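Local coordinates for protein metazoan TIR-STING fusion (Crassostrea gigas, PDB 6WT6) that joins a TIR domain to a STING-type ligand-binding domain in one chain and assembles as a dimer, as a fusion member of the STING family, at residues 47-50 with 51-55; 75-78 with 79-83; 132-135 with 136-139; 189-192 with 193-197. All coordinates share one frame; numbering follows the deposited sequence.

Interaction 1. Residues 47-50 with 51-55; sequences RTIL and DSVES
Asp-51 sits one helical turn beyond Arg-47 and turns its carboxylate back along the helix toward that side chain. Asp-51 N bonds to Arg-47 O at 2.8 Å, while OD1 comes to the edge of the guanidinium, in its plane. Arg-47 NE to Asp-51 OD1, 3.9 Å, is a long salt bridge, the two flat groups inclined by 33°, and the arginine has a second acidic partner in Glu-64. Next, Ser-52 doubles the grip on Thr-48 O: its N and its OG, the latter at 2.8 Å, approach from opposite faces of the carbonyl plane. The hydroxyl gets there because OG lies beside its own backbone N (chi1 -57°). Val-53 then lays CG2 over Ile-49 O, 3.1 Å away, and meets Ile-49 CG2 more loosely at 4.2 Å. Glu-54 passes its CG beside Leu-50 CD1, 3.7 Å off, and carries its carboxylate on to Arg-65 and the N of Cys-60. Regular i to i+4 bonding, with Leu-50 packed on Cys-60 and Phe-62 of strand 60-62 and Val-53 on Ile-155 and Ile-159 of helix 153-159, is typical of the helix in a beta-alpha-beta unit, here that of the TIR domain.

Interaction 2. Residues 75-78 with 79-83; sequences DVVV and DAIHC
Val-77 and Ile-81, one turn apart on helix 74-82, lie side by side and point the same way, with Val-77 CG1 3.9 Å from Ile-81 CD1. This is the tight, apolar side of the contact. Ile-81 carries CG1 beside its backbone N (chi1 -64°), which swings the chain back over the preceding turn and leaves CG1 3.3 Å from Val-77 O. Ile-81 N bonds to Val-77 O at 2.8 Å. Ala-80 presses its CB to within 3.3 Å of Val-77 O.

The polar side is looser. Asp-79 N bonds to Asp-75 O at 2.7 Å, but the two side chains hold apart, Asp-75 OD2 to Asp-79 OD2 being 5.1 Å. Asp-79 instead gives OD1 to Tyr-310 of the second subunit, with a long, weak ion pair to Lys-314 there. His-82 has its ring directed away from the turn before it, and its NE2 is hydrogen-bonded to Asp-318 of the second subunit.

The helix thus meets its own sheet through Ala-80 and Ile-81, both on Phe-34 of strand 31-36, while the dimer side combines these polar bonds with apolar packing, Val-78 on Met-307 and Ile-81 on Leu-311 of the second subunit. Lys-314 of the second subunit would probably favour a charged Asp-79 beside the neighbouring Asp-75.

Interaction 3. Residues 132-135 with 136-139; sequences DLPP and PLRP
Arg-138 and Pro-135 run side by side in the same direction, the guanidinium laid along the proline so that one of its faces covers Pro-135 CA and NH2 comes 3.9 Å from Pro-135 CD. CG of the arginine lies beside the backbone N (chi1 -61°), which directs the chain back, and extension from CG to NE (chi2 -179°) gives it the reach to Leu-133 O. The Arg-138 NE to Leu-133 O bond, 2.7 Å, is the firm one of the contact. The acceptor lies near the edge of the guanidinium, 17° out of its plane. On the way, Arg-138 CG passes 3.2 Å from Pro-134 O.

The leucines meet differently: Leu-133 and Leu-137 cross at about a right angle, Leu-133 CD1 against Leu-137 CB at 4.1 Å. Leu-137 also lies alongside Pro-134, its CD1 next to the ring CD. Residues 132-139 belong to the loop between strand 120-124 and helix 153-159 of the TIR domain, where both leucines reach Ile-91 of strand 84-91, and Leu-137 goes on to Leu-89 and Leu-120. Among the prolines, Pro-134 CB touches Pro-136 CD at 3.8 Å, and Pro-135 and Pro-136 lie side by side, pointing the same way. Arg-138 packs on Pro-139 of the second subunit, and Pro-139 on its Arg-138.

Pro-135 and Pro-136 have no N-H; Leu-137 N makes a weak bond to Pro-134 O at 3.1 Å, and Arg-138 N has weak bonds to Pro-134 O and Pro-135 O. This is consistent with a loop held by proline and leucine packing together with the arginine bond to Leu-133 O.

Interaction 4. Residues 189-192 with 193-197; sequences KIIL and PDLDK
Helix 176-204 is kinked at Pro-193: the N of Pro-193, which carries no hydrogen, and those of Asp-194 and Lys-197 lack the regular bond to the turn before, and Leu-195 N instead makes a 3.0 Å bond to Leu-192 O from above the carbonyl plane, 66° out of it. The proline ring fills the place of the missing bond, its CD 3.2 Å from Lys-189 O, and its CD also leans on Leu-192 CB at 3.6 Å. A water repairs part of the break: it accepts from Asp-194 N at 2.9 Å, donates to Ile-190 O at the same length, and donates weakly to Ile-191 O.

On the inner side Ile-191 and Leu-195 lie side by side, CD1 against CD1 at 3.7 Å. Ile-191 holds CG1 in the crowded position between its backbone N and carbonyl carbon (chi1 59°), while Leu-195 sets CG anti to N (chi1 180°), so the two methyls meet along the helix. Leu-195 CB also rests 3.2 Å from Ile-191 O, and Leu-192 CD2 makes a looser approach to Leu-195 CD1.

Both Ile-191 and Leu-195 pack on Leu-216 of strand 212-221 in the STING domain. Leu-192 touches Cys-323, and Lys-189 pairs with Asp-320 and Glu-322, in the stretch between helix 299-319 and strand 327-332.

In the fold
Interactions 1, 2 and 3 belong to the TIR domain and interaction 4 to the STING ligand-binding domain, on the far side of the chain's centre from the first three. Centres of interactions 1 and 4 lie about 59 Å apart, whereas interactions 1, 2 and 3 are 20 to 25 Å from one another, with nearest atoms about 12 to 14 Å apart and no direct touch. The parallel sheet joins them: interaction 1 packs on strand 60-62, interaction 2 on strand 31-36, interaction 3 on strands 84-91 and 120-124. Interactions 2 and 3 both reach the second subunit, while interactions 1 and 4 stay within their own chain.

Interaction 1. Residues 47-50 with 51-55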
ATOM      1  N   ARG A  47      23.797  14.065 -21.647  1.00 75.55           N
ATOM      2  CA  ARG A  47      23.662  14.759 -22.925  1.00 77.29           C
ATOM      3  C   ARG A  47      24.092  13.865 -24.081  1.00 76.30           C
ATOM      4  O   ARG A  47      23.456  13.861 -25.142  1.00 72.30           O
ATOM      5  CB  ARG A  47      24.481  16.051 -22.917  1.00 81.53           C
ATOM      6  CG  ARG A  47      23.656  17.323 -22.780  1.00 83.77           C
ATOM      7  CD  ARG A  47      23.891  18.270 -23.953  1.00 86.00           C
ATOM      8  NE  ARG A  47      22.719  18.382 -24.819  1.00 84.86           N
ATOM      9  CZ  ARG A  47      21.765  19.298 -24.668  1.00 85.35           C
ATOM     10  NH1 ARG A  47      21.846  20.185 -23.684  1.00 87.86           N
ATOM     11  NH2 ARG A  47      20.732  19.329 -25.499  1.00 82.70           N
ATOM     12  N   THR A  48      25.171  13.101 -23.894  1.00 76.78           N
ATOM     13  CA  THR A  48      25.637  12.203 -24.945  1.00 75.11           C
ATOM     14  C   THR A  48      24.575  11.162 -25.284  1.00 75.06           C
ATOM     15  O   THR A  48      24.261  10.939 -26.459  1.00 77.27           O
ATOM     16  CB  THR A  48      26.942  11.528 -24.517  1.00 72.37           C
ATOM     17  OG1 THR A  48      27.936  12.529 -24.259  1.00 75.09           O
ATOM     18  CG2 THR A  48      27.444  10.589 -25.608  1.00 68.01           C
ATOM     19  N   ILE A  49      24.001  10.522 -24.260  1.00 70.90           N
ATOM     20  CA  ILE A  49      22.938   9.548 -24.497  1.00 66.06           C
ATOM     21  C   ILE A  49      21.723  10.226 -25.118  1.00 64.16           C
ATOM     22  O   ILE A  49      21.099   9.688 -26.039  1.00 63.52           O
ATOM     23  CB  ILE A  49      22.576   8.817 -23.190  1.00 63.93           C
ATOM     24  CG1 ILE A  49      23.713   7.881 -22.771  1.00 65.21           C
ATOM     25  CG2 ILE A  49      21.268   8.046 -23.341  1.00 61.66           C
ATOM     26  CD1 ILE A  49      23.445   7.120 -21.487  1.00 63.91           C
ATOM     27  N   LEU A  50      21.383  11.425 -24.640  1.00 65.52           N
ATOM     28  CA  LEU A  50      20.255  12.166 -25.198  1.00 66.61           C
ATOM     29  C   LEU A  50      20.435  12.412 -26.690  1.00 72.24           C
ATOM     30  O   LEU A  50      19.537  12.133 -27.491  1.00 74.53           O
ATOM     31  CB  LEU A  50      20.085  13.493 -24.463  1.00 64.87           C
ATOM     32  CG  LEU A  50      19.071  14.446 -25.099  1.00 62.53           C
ATOM     33  CD1 LEU A  50      17.660  13.949 -24.851  1.00 56.14           C
ATOM     34  CD2 LEU A  50      19.250  15.873 -24.590  1.00 64.44           C
ATOM     35  N   ASP A  51      21.595  12.949 -27.078  1.00 76.10           N
ATOM     36  CA  ASP A  51      21.841  13.246 -28.485  1.00 79.05           C
ATOM     37  C   ASP A  51      21.825  11.981 -29.334  1.00 77.64           C
ATOM     38  O   ASP A  51      21.422  12.022 -30.502  1.00 75.87           O
ATOM     39  CB  ASP A  51      23.173  13.981 -28.643  1.00 83.45           C
ATOM     40  CG  ASP A  51      23.159  15.361 -28.004  1.00 87.75           C
ATOM     41  OD1 ASP A  51      22.058  15.924 -27.822  1.00 87.93           O
ATOM     42  OD2 ASP A  51      24.248  15.887 -27.687  1.00 91.21           O
ATOM     43  N   SER A  52      22.246  10.848 -28.764  1.00 77.59           N
ATOM     44  CA  SER A  52      22.234   9.592 -29.507  1.00 77.34           C
ATOM     45  C   SER A  52      20.812   9.127 -29.785  1.00 77.20           C
ATOM     46  O   SER A  52      20.526   8.599 -30.867  1.00 78.43           O
ATOM     47  CB  SER A  52      22.997   8.515 -28.736  1.00 78.83           C
ATOM     48  OG  SER A  52      24.327   8.915 -28.464  1.00 83.43           O
ATOM     49  N   VAL A  53      19.907   9.303 -28.821  1.00 73.59           N
ATOM     50  CA  VAL A  53      18.544   8.812 -28.986  1.00 67.64           C
ATOM     51  C   VAL A  53      17.730   9.752 -29.863  1.00 67.90           C
ATOM     52  O   VAL A  53      17.035   9.314 -30.786  1.00 66.68           O
ATOM     53  CB  VAL A  53      17.876   8.613 -27.615  1.00 62.85           C
ATOM     54  CG1 VAL A  53      16.531   7.949 -27.783  1.00 57.18           C
ATOM     55  CG2 VAL A  53      18.756   7.796 -26.716  1.00 63.31           C
ATOM     56  N   GLU A  54      17.801  11.057 -29.588  1.00 68.80           N
ATOM     57  CA  GLU A  54      16.926  12.001 -30.275  1.00 70.99           C
ATOM     58  C   GLU A  54      17.228  12.078 -31.766  1.00 77.98           C
ATOM     59  O   GLU A  54      16.327  12.362 -32.565  1.00 80.11           O
ATOM     60  CB  GLU A  54      17.027  13.385 -29.627  1.00 69.64           C
ATOM     61  CG  GLU A  54      16.357  13.468 -28.256  1.00 66.95           C
ATOM     62  CD  GLU A  54      15.854  14.864 -27.924  1.00 62.82           C
ATOM     63  OE1 GLU A  54      16.538  15.845 -28.279  1.00 61.99           O
ATOM     64  OE2 GLU A  54      14.766  14.981 -27.319  1.00 58.52           O
ATOM     65  N   SER A  55      18.476  11.820 -32.166  1.00 80.61           N
ATOM     66  CA  SER A  55      18.796  11.807 -33.591  1.00 84.61           C
ATOM     67  C   SER A  55      18.104  10.648 -34.295  1.00 83.09           C
ATOM     68  O   SER A  55      17.616  10.799 -35.422  1.00 83.48           O
ATOM     69  CB  SER A  55      20.308  11.730 -33.795  1.00 88.10           C
ATOM     70  OG  SER A  55      20.795  10.434 -33.493  1.00 94.19           O
TER

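Interaction 2. Residues 75-78 with 79-83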
ATOM      1  N   ASP A  75       7.922  17.009  -8.232  1.00 48.30           N
ATOM      2  CA  ASP A  75       6.637  16.770  -8.885  1.00 46.87           C
ATOM      3  C   ASP A  75       6.710  17.005 -10.388  1.00 47.79           C
ATOM      4  O   ASP A  75       6.028  16.326 -11.164  1.00 46.53           O
ATOM      5  CB  ASP A  75       5.568  17.666  -8.267  1.00 47.64           C
ATOM      6  CG  ASP A  75       5.908  19.143  -8.367  1.00 50.42           C
ATOM      7  OD1 ASP A  75       7.041  19.486  -7.980  1.00 51.51           O
ATOM      8  OD2 ASP A  75       5.053  19.939  -8.816  1.00 51.58           O
ATOM      9  N   VAL A  76       7.489  18.000 -10.811  1.00 50.14           N
ATOM     10  CA  VAL A  76       7.741  18.184 -12.239  1.00 51.27           C
ATOM     11  C   VAL A  76       8.481  16.977 -12.797  1.00 49.94           C
ATOM     12  O   VAL A  76       8.233  16.540 -13.930  1.00 49.64           O
ATOM     13  CB  VAL A  76       8.516  19.495 -12.482  1.00 54.25           C
ATOM     14  CG1 VAL A  76       8.941  19.617 -13.935  1.00 55.61           C
ATOM     15  CG2 VAL A  76       7.671  20.691 -12.070  1.00 55.73           C
ATOM     16  N   VAL A  77       9.386  16.404 -12.001  1.00 49.22           N
ATOM     17  CA  VAL A  77      10.074  15.182 -12.410  1.00 47.95           C
ATOM     18  C   VAL A  77       9.074  14.047 -12.588  1.00 45.48           C
ATOM     19  O   VAL A  77       9.062  13.359 -13.616  1.00 44.90           O
ATOM     20  CB  VAL A  77      11.172  14.820 -11.395  1.00 47.77           C
ATOM     21  CG1 VAL A  77      11.704  13.417 -11.651  1.00 46.22           C
ATOM     22  CG2 VAL A  77      12.303  15.837 -11.455  1.00 54.56           C
ATOM     23  N   VAL A  78       8.209  13.846 -11.594  1.00 44.10           N
ATOM     24  CA  VAL A  78       7.238  12.761 -11.671  1.00 41.79           C
ATOM     25  C   VAL A  78       6.221  13.025 -12.776  1.00 41.93           C
ATOM     26  O   VAL A  78       5.765  12.087 -13.444  1.00 40.45           O
ATOM     27  CB  VAL A  78       6.578  12.550 -10.296  1.00 40.58           C
ATOM     28  CG1 VAL A  78       5.395  11.606 -10.400  1.00 38.44           C
ATOM     29  CG2 VAL A  78       7.607  11.996  -9.326  1.00 43.72           C
ATOM     30  N   ASP A  79       5.862  14.292 -13.006  1.00 43.81           N
ATOM     31  CA  ASP A  79       5.054  14.623 -14.176  1.00 44.40           C
ATOM     32  C   ASP A  79       5.752  14.197 -15.463  1.00 44.84           C
ATOM     33  O   ASP A  79       5.102  13.732 -16.408  1.00 46.29           O
ATOM     34  CB  ASP A  79       4.739  16.121 -14.205  1.00 46.80           C
ATOM     35  CG  ASP A  79       3.650  16.516 -13.220  1.00 57.64           C
ATOM     36  OD1 ASP A  79       3.051  15.615 -12.596  1.00 54.07           O
ATOM     37  OD2 ASP A  79       3.394  17.731 -13.065  1.00 58.22           O
ATOM     38  N   ALA A  80       7.080  14.333 -15.515  1.00 46.02           N
ATOM     39  CA  ALA A  80       7.820  13.893 -16.693  1.00 46.59           C
ATOM     40  C   ALA A  80       7.877  12.373 -16.774  1.00 44.52           C
ATOM     41  O   ALA A  80       7.751  11.800 -17.863  1.00 43.97           O
ATOM     42  CB  ALA A  80       9.230  14.483 -16.685  1.00 48.67           C
ATOM     43  N   ILE A  81       8.071  11.705 -15.636  1.00 42.68           N
ATOM     44  CA  ILE A  81       8.089  10.243 -15.621  1.00 42.72           C
ATOM     45  C   ILE A  81       6.732   9.689 -16.042  1.00 42.46           C
ATOM     46  O   ILE A  81       6.651   8.694 -16.776  1.00 37.78           O
ATOM     47  CB  ILE A  81       8.508   9.732 -14.230  1.00 39.71           C
ATOM     48  CG1 ILE A  81       9.944  10.164 -13.915  1.00 41.12           C
ATOM     49  CG2 ILE A  81       8.364   8.221 -14.143  1.00 37.24           C
ATOM     50  CD1 ILE A  81      10.397   9.810 -12.513  1.00 40.42           C
ATOM     51  N   HIS A  82       5.646  10.327 -15.594  1.00 39.94           N
ATOM     52  CA  HIS A  82       4.309   9.867 -15.962  1.00 39.84           C
ATOM     53  C   HIS A  82       4.091   9.926 -17.468  1.00 41.68           C
ATOM     54  O   HIS A  82       3.404   9.064 -18.031  1.00 36.56           O
ATOM     55  CB  HIS A  82       3.251  10.701 -15.238  1.00 37.46           C
ATOM     56  CG  HIS A  82       1.845  10.268 -15.519  1.00 36.90           C
ATOM     57  ND1 HIS A  82       1.454   8.946 -15.483  1.00 34.64           N
ATOM     58  CD2 HIS A  82       0.738  10.979 -15.843  1.00 37.64           C
ATOM     59  CE1 HIS A  82       0.167   8.863 -15.769  1.00 33.22           C
ATOM     60  NE2 HIS A  82      -0.291  10.081 -15.991  1.00 34.80           N
ATOM     61  N   CYS A  83       4.673  10.921 -18.135  1.00 43.51           N
ATOM     62  CA  CYS A  83       4.515  11.108 -19.569  1.00 41.57           C
ATOM     63  C   CYS A  83       5.609  10.434 -20.382  1.00 44.09           C
ATOM     64  O   CYS A  83       5.647  10.607 -21.603  1.00 48.02           O
ATOM     65  CB  CYS A  83       4.490  12.602 -19.902  1.00 44.27           C
ATOM     66  SG  CYS A  83       3.213  13.532 -19.030  1.00 45.91           S
TER

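Interaction 3. Residues 132-135 with 136-139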
ATOM      1  N   ASP A 132      26.261  -4.685  -7.566  1.00 95.43           N
ATOM      2  CA  ASP A 132      26.420  -3.476  -6.765  1.00 91.70           C
ATOM      3  C   ASP A 132      25.116  -2.710  -6.595  1.00 85.24           C
ATOM      4  O   ASP A 132      24.999  -1.909  -5.662  1.00 84.07           O
ATOM      5  CB  ASP A 132      27.461  -2.554  -7.401  1.00 92.95           C
ATOM      6  CG  ASP A 132      28.811  -2.647  -6.732  1.00 98.72           C
ATOM      7  OD1 ASP A 132      28.899  -3.266  -5.653  1.00100.69           O
ATOM      8  OD2 ASP A 132      29.786  -2.097  -7.288  1.00101.84           O
ATOM      9  N   LEU A 133      24.140  -2.932  -7.473  1.00 80.67           N
ATOM     10  CA  LEU A 133      22.945  -2.107  -7.494  1.00 75.46           C
ATOM     11  C   LEU A 133      22.013  -2.457  -6.333  1.00 75.00           C
ATOM     12  O   LEU A 133      22.131  -3.523  -5.725  1.00 77.37           O
ATOM     13  CB  LEU A 133      22.229  -2.266  -8.834  1.00 72.69           C
ATOM     14  CG  LEU A 133      22.953  -1.631 -10.023  1.00 73.14           C
ATOM     15  CD1 LEU A 133      22.158  -1.802 -11.307  1.00 68.20           C
ATOM     16  CD2 LEU A 133      23.227  -0.158  -9.751  1.00 67.94           C
ATOM     17  N   PRO A 134      21.094  -1.555  -5.992  1.00 72.41           N
ATOM     18  CA  PRO A 134      20.109  -1.845  -4.942  1.00 70.84           C
ATOM     19  C   PRO A 134      19.257  -3.047  -5.305  1.00 73.19           C
ATOM     20  O   PRO A 134      19.178  -3.430  -6.483  1.00 74.50           O
ATOM     21  CB  PRO A 134      19.265  -0.562  -4.887  1.00 64.68           C
ATOM     22  CG  PRO A 134      20.172   0.499  -5.388  1.00 65.41           C
ATOM     23  CD  PRO A 134      21.022  -0.152  -6.439  1.00 69.60           C
ATOM     24  N   PRO A 135      18.604  -3.664  -4.323  1.00 72.04           N
ATOM     25  CA  PRO A 135      17.814  -4.883  -4.580  1.00 70.75           C
ATOM     26  C   PRO A 135      16.801  -4.719  -5.706  1.00 67.87           C
ATOM     27  O   PRO A 135      16.684  -5.621  -6.549  1.00 68.80           O
ATOM     28  CB  PRO A 135      17.125  -5.143  -3.230  1.00 68.70           C
ATOM     29  CG  PRO A 135      18.086  -4.579  -2.225  1.00 70.47           C
ATOM     30  CD  PRO A 135      18.718  -3.373  -2.879  1.00 69.81           C
ATOM     31  N   PRO A 136      16.037  -3.613  -5.775  1.00 66.01           N
ATOM     32  CA  PRO A 136      15.014  -3.535  -6.838  1.00 63.54           C
ATOM     33  C   PRO A 136      15.578  -3.557  -8.249  1.00 65.44           C
ATOM     34  O   PRO A 136      14.932  -4.095  -9.157  1.00 64.81           O
ATOM     35  CB  PRO A 136      14.294  -2.210  -6.544  1.00 59.85           C
ATOM     36  CG  PRO A 136      14.555  -1.945  -5.106  1.00 59.12           C
ATOM     37  CD  PRO A 136      15.941  -2.445  -4.873  1.00 65.63           C
ATOM     38  N   LEU A 137      16.770  -3.001  -8.465  1.00 67.07           N
ATOM     39  CA  LEU A 137      17.322  -2.905  -9.813  1.00 65.60           C
ATOM     40  C   LEU A 137      18.037  -4.170 -10.260  1.00 71.41           C
ATOM     41  O   LEU A 137      18.199  -4.378 -11.468  1.00 71.54           O
ATOM     42  CB  LEU A 137      18.285  -1.725  -9.905  1.00 60.86           C
ATOM     43  CG  LEU A 137      17.678  -0.362  -9.588  1.00 57.94           C
ATOM     44  CD1 LEU A 137      18.737   0.724  -9.705  1.00 52.60           C
ATOM     45  CD2 LEU A 137      16.498  -0.086 -10.511  1.00 50.61           C
ATOM     46  N   ARG A 138      18.466  -5.016  -9.323  1.00 75.90           N
ATOM     47  CA  ARG A 138      19.294  -6.164  -9.691  1.00 82.41           C
ATOM     48  C   ARG A 138      18.616  -7.116 -10.671  1.00 87.49           C
ATOM     49  O   ARG A 138      19.236  -7.448 -11.696  1.00 91.41           O
ATOM     50  CB  ARG A 138      19.745  -6.904  -8.428  1.00 82.13           C
ATOM     51  CG  ARG A 138      20.586  -6.071  -7.475  1.00 81.26           C
ATOM     52  CD  ARG A 138      21.003  -6.890  -6.256  1.00 82.36           C
ATOM     53  NE  ARG A 138      21.330  -6.051  -5.105  1.00 78.72           N
ATOM     54  CZ  ARG A 138      21.605  -6.521  -3.891  1.00 78.81           C
ATOM     55  NH1 ARG A 138      21.594  -7.827  -3.669  1.00 80.06           N
ATOM     56  NH2 ARG A 138      21.890  -5.685  -2.900  1.00 79.00           N
ATOM     57  N   PRO A 139      17.373  -7.590 -10.447  1.00 88.91           N
ATOM     58  CA  PRO A 139      16.826  -8.619 -11.341  1.00 91.59           C
ATOM     59  C   PRO A 139      16.167  -8.061 -12.592  1.00 90.52           C
ATOM     60  O   PRO A 139      15.328  -8.733 -13.201  1.00 89.35           O
ATOM     61  CB  PRO A 139      15.801  -9.327 -10.451  1.00 89.87           C
ATOM     62  CG  PRO A 139      15.276  -8.228  -9.594  1.00 88.41           C
ATOM     63  CD  PRO A 139      16.437  -7.292  -9.342  1.00 86.90           C
TER

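Interaction 4. Residues 189-192 with 193-197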
ATOM      1  N   LYS A 189      -5.837   3.599  15.156  1.00 20.23           N
ATOM      2  CA  LYS A 189      -5.032   4.329  16.135  1.00 21.68           C
ATOM      3  C   LYS A 189      -5.842   5.401  16.855  1.00 27.98           C
ATOM      4  O   LYS A 189      -5.516   5.754  17.996  1.00 25.48           O
ATOM      5  CB  LYS A 189      -3.809   4.950  15.446  1.00 22.01           C
ATOM      6  CG  LYS A 189      -2.859   5.726  16.353  1.00 32.36           C
ATOM      7  CD  LYS A 189      -2.303   4.865  17.482  1.00 32.12           C
ATOM      8  CE  LYS A 189      -1.216   5.601  18.249  1.00 28.49           C
ATOM      9  NZ  LYS A 189      -0.675   4.807  19.386  1.00 27.76           N
ATOM     10  N   ILE A 190      -6.912   5.897  16.232  1.00 30.73           N
ATOM     11  CA  ILE A 190      -7.720   6.951  16.838  1.00 26.81           C
ATOM     12  C   ILE A 190      -8.718   6.375  17.839  1.00 29.22           C
ATOM     13  O   ILE A 190      -8.868   6.890  18.953  1.00 28.57           O
ATOM     14  CB  ILE A 190      -8.433   7.763  15.743  1.00 30.56           C
ATOM     15  CG1 ILE A 190      -7.417   8.312  14.745  1.00 34.37           C
ATOM     16  CG2 ILE A 190      -9.252   8.888  16.359  1.00 27.54           C
ATOM     17  CD1 ILE A 190      -8.042   8.880  13.482  1.00 35.27           C
ATOM     18  N   ILE A 191      -9.405   5.288  17.472  1.00 25.65           N
ATOM     19  CA  ILE A 191     -10.553   4.826  18.247  1.00 21.76           C
ATOM     20  C   ILE A 191     -10.192   3.713  19.229  1.00 23.19           C
ATOM     21  O   ILE A 191     -10.767   3.642  20.322  1.00 27.45           O
ATOM     22  CB  ILE A 191     -11.695   4.390  17.306  1.00 30.11           C
ATOM     23  CG1 ILE A 191     -11.245   3.271  16.367  1.00 30.34           C
ATOM     24  CG2 ILE A 191     -12.196   5.580  16.491  1.00 30.55           C
ATOM     25  CD1 ILE A 191     -11.919   1.952  16.639  1.00 36.70           C
ATOM     26  N   LEU A 192      -9.237   2.850  18.870  1.00 20.77           N
ATOM     27  CA  LEU A 192      -8.942   1.687  19.710  1.00 22.10           C
ATOM     28  C   LEU A 192      -8.389   2.018  21.098  1.00 30.42           C
ATOM     29  O   LEU A 192      -8.805   1.351  22.063  1.00 27.85           O
ATOM     30  CB  LEU A 192      -7.974   0.738  18.987  1.00 17.13           C
ATOM     31  CG  LEU A 192      -8.467  -0.110  17.803  1.00 19.87           C
ATOM     32  CD1 LEU A 192      -7.459  -1.209  17.468  1.00 16.91           C
ATOM     33  CD2 LEU A 192      -9.853  -0.711  18.054  1.00 17.71           C
ATOM     34  N   PRO A 193      -7.463   2.983  21.279  1.00 33.64           N
ATOM     35  CA  PRO A 193      -6.808   3.132  22.595  1.00 33.41           C
ATOM     36  C   PRO A 193      -7.749   3.233  23.785  1.00 33.55           C
ATOM     37  O   PRO A 193      -7.442   2.669  24.842  1.00 35.10           O
ATOM     38  CB  PRO A 193      -5.984   4.414  22.421  1.00 36.31           C
ATOM     39  CG  PRO A 193      -5.636   4.420  20.990  1.00 36.16           C
ATOM     40  CD  PRO A 193      -6.844   3.874  20.278  1.00 33.74           C
ATOM     41  N   ASP A 194      -8.882   3.920  23.657  1.00 33.10           N
ATOM     42  CA  ASP A 194      -9.827   4.035  24.762  1.00 34.28           C
ATOM     43  C   ASP A 194     -11.155   3.336  24.493  1.00 36.11           C
ATOM     44  O   ASP A 194     -12.103   3.515  25.264  1.00 42.25           O
ATOM     45  CB  ASP A 194     -10.069   5.509  25.105  1.00 32.39           C
ATOM     46  CG  ASP A 194      -8.936   6.114  25.923  1.00 37.43           C
ATOM     47  OD1 ASP A 194      -8.176   5.344  26.552  1.00 38.21           O
ATOM     48  OD2 ASP A 194      -8.809   7.359  25.944  1.00 37.34           O
ATOM     49  N   LEU A 195     -11.244   2.528  23.433  1.00 34.64           N
ATOM     50  CA  LEU A 195     -12.518   1.897  23.087  1.00 30.03           C
ATOM     51  C   LEU A 195     -12.961   0.898  24.152  1.00 30.48           C
ATOM     52  O   LEU A 195     -14.158   0.790  24.444  1.00 28.77           O
ATOM     53  CB  LEU A 195     -12.411   1.226  21.718  1.00 27.24           C
ATOM     54  CG  LEU A 195     -13.618   0.491  21.132  1.00 31.71           C
ATOM     55  CD1 LEU A 195     -13.662   0.689  19.626  1.00 31.54           C
ATOM     56  CD2 LEU A 195     -13.546  -0.993  21.453  1.00 34.96           C
ATOM     57  N   ASP A 196     -12.013   0.161  24.746  1.00 28.46           N
ATOM     58  CA  ASP A 196     -12.366  -0.805  25.783  1.00 29.07           C
ATOM     59  C   ASP A 196     -13.075  -0.141  26.959  1.00 36.29           C
ATOM     60  O   ASP A 196     -13.953  -0.752  27.580  1.00 38.30           O
ATOM     61  CB  ASP A 196     -11.118  -1.546  26.265  1.00 28.77           C
ATOM     62  CG  ASP A 196     -10.107  -0.625  26.940  1.00 40.03           C
ATOM     63  OD1 ASP A 196     -10.042   0.572  26.582  1.00 37.21           O
ATOM     64  OD2 ASP A 196      -9.373  -1.107  27.831  1.00 40.80           O
ATOM     65  N   LYS A 197     -12.715   1.104  27.278  1.00 36.26           N
ATOM     66  CA  LYS A 197     -13.449   1.844  28.298  1.00 37.90           C
ATOM     67  C   LYS A 197     -14.871   2.143  27.841  1.00 33.94           C
ATOM     68  O   LYS A 197     -15.825   1.993  28.611  1.00 37.98           O
ATOM     69  CB  LYS A 197     -12.716   3.142  28.639  1.00 41.95           C
ATOM     70  CG  LYS A 197     -11.324   2.949  29.208  1.00 46.92           C
ATOM     71  CD  LYS A 197     -10.672   4.286  29.504  1.00 53.96           C
ATOM     72  CE  LYS A 197      -9.254   4.100  30.014  1.00 59.98           C
ATOM     73  NZ  LYS A 197      -9.208   3.231  31.223  1.00 66.95           N
TER
HETATM   74  O   HOH W   1      -9.302   6.079  21.735  1.00 37.34           O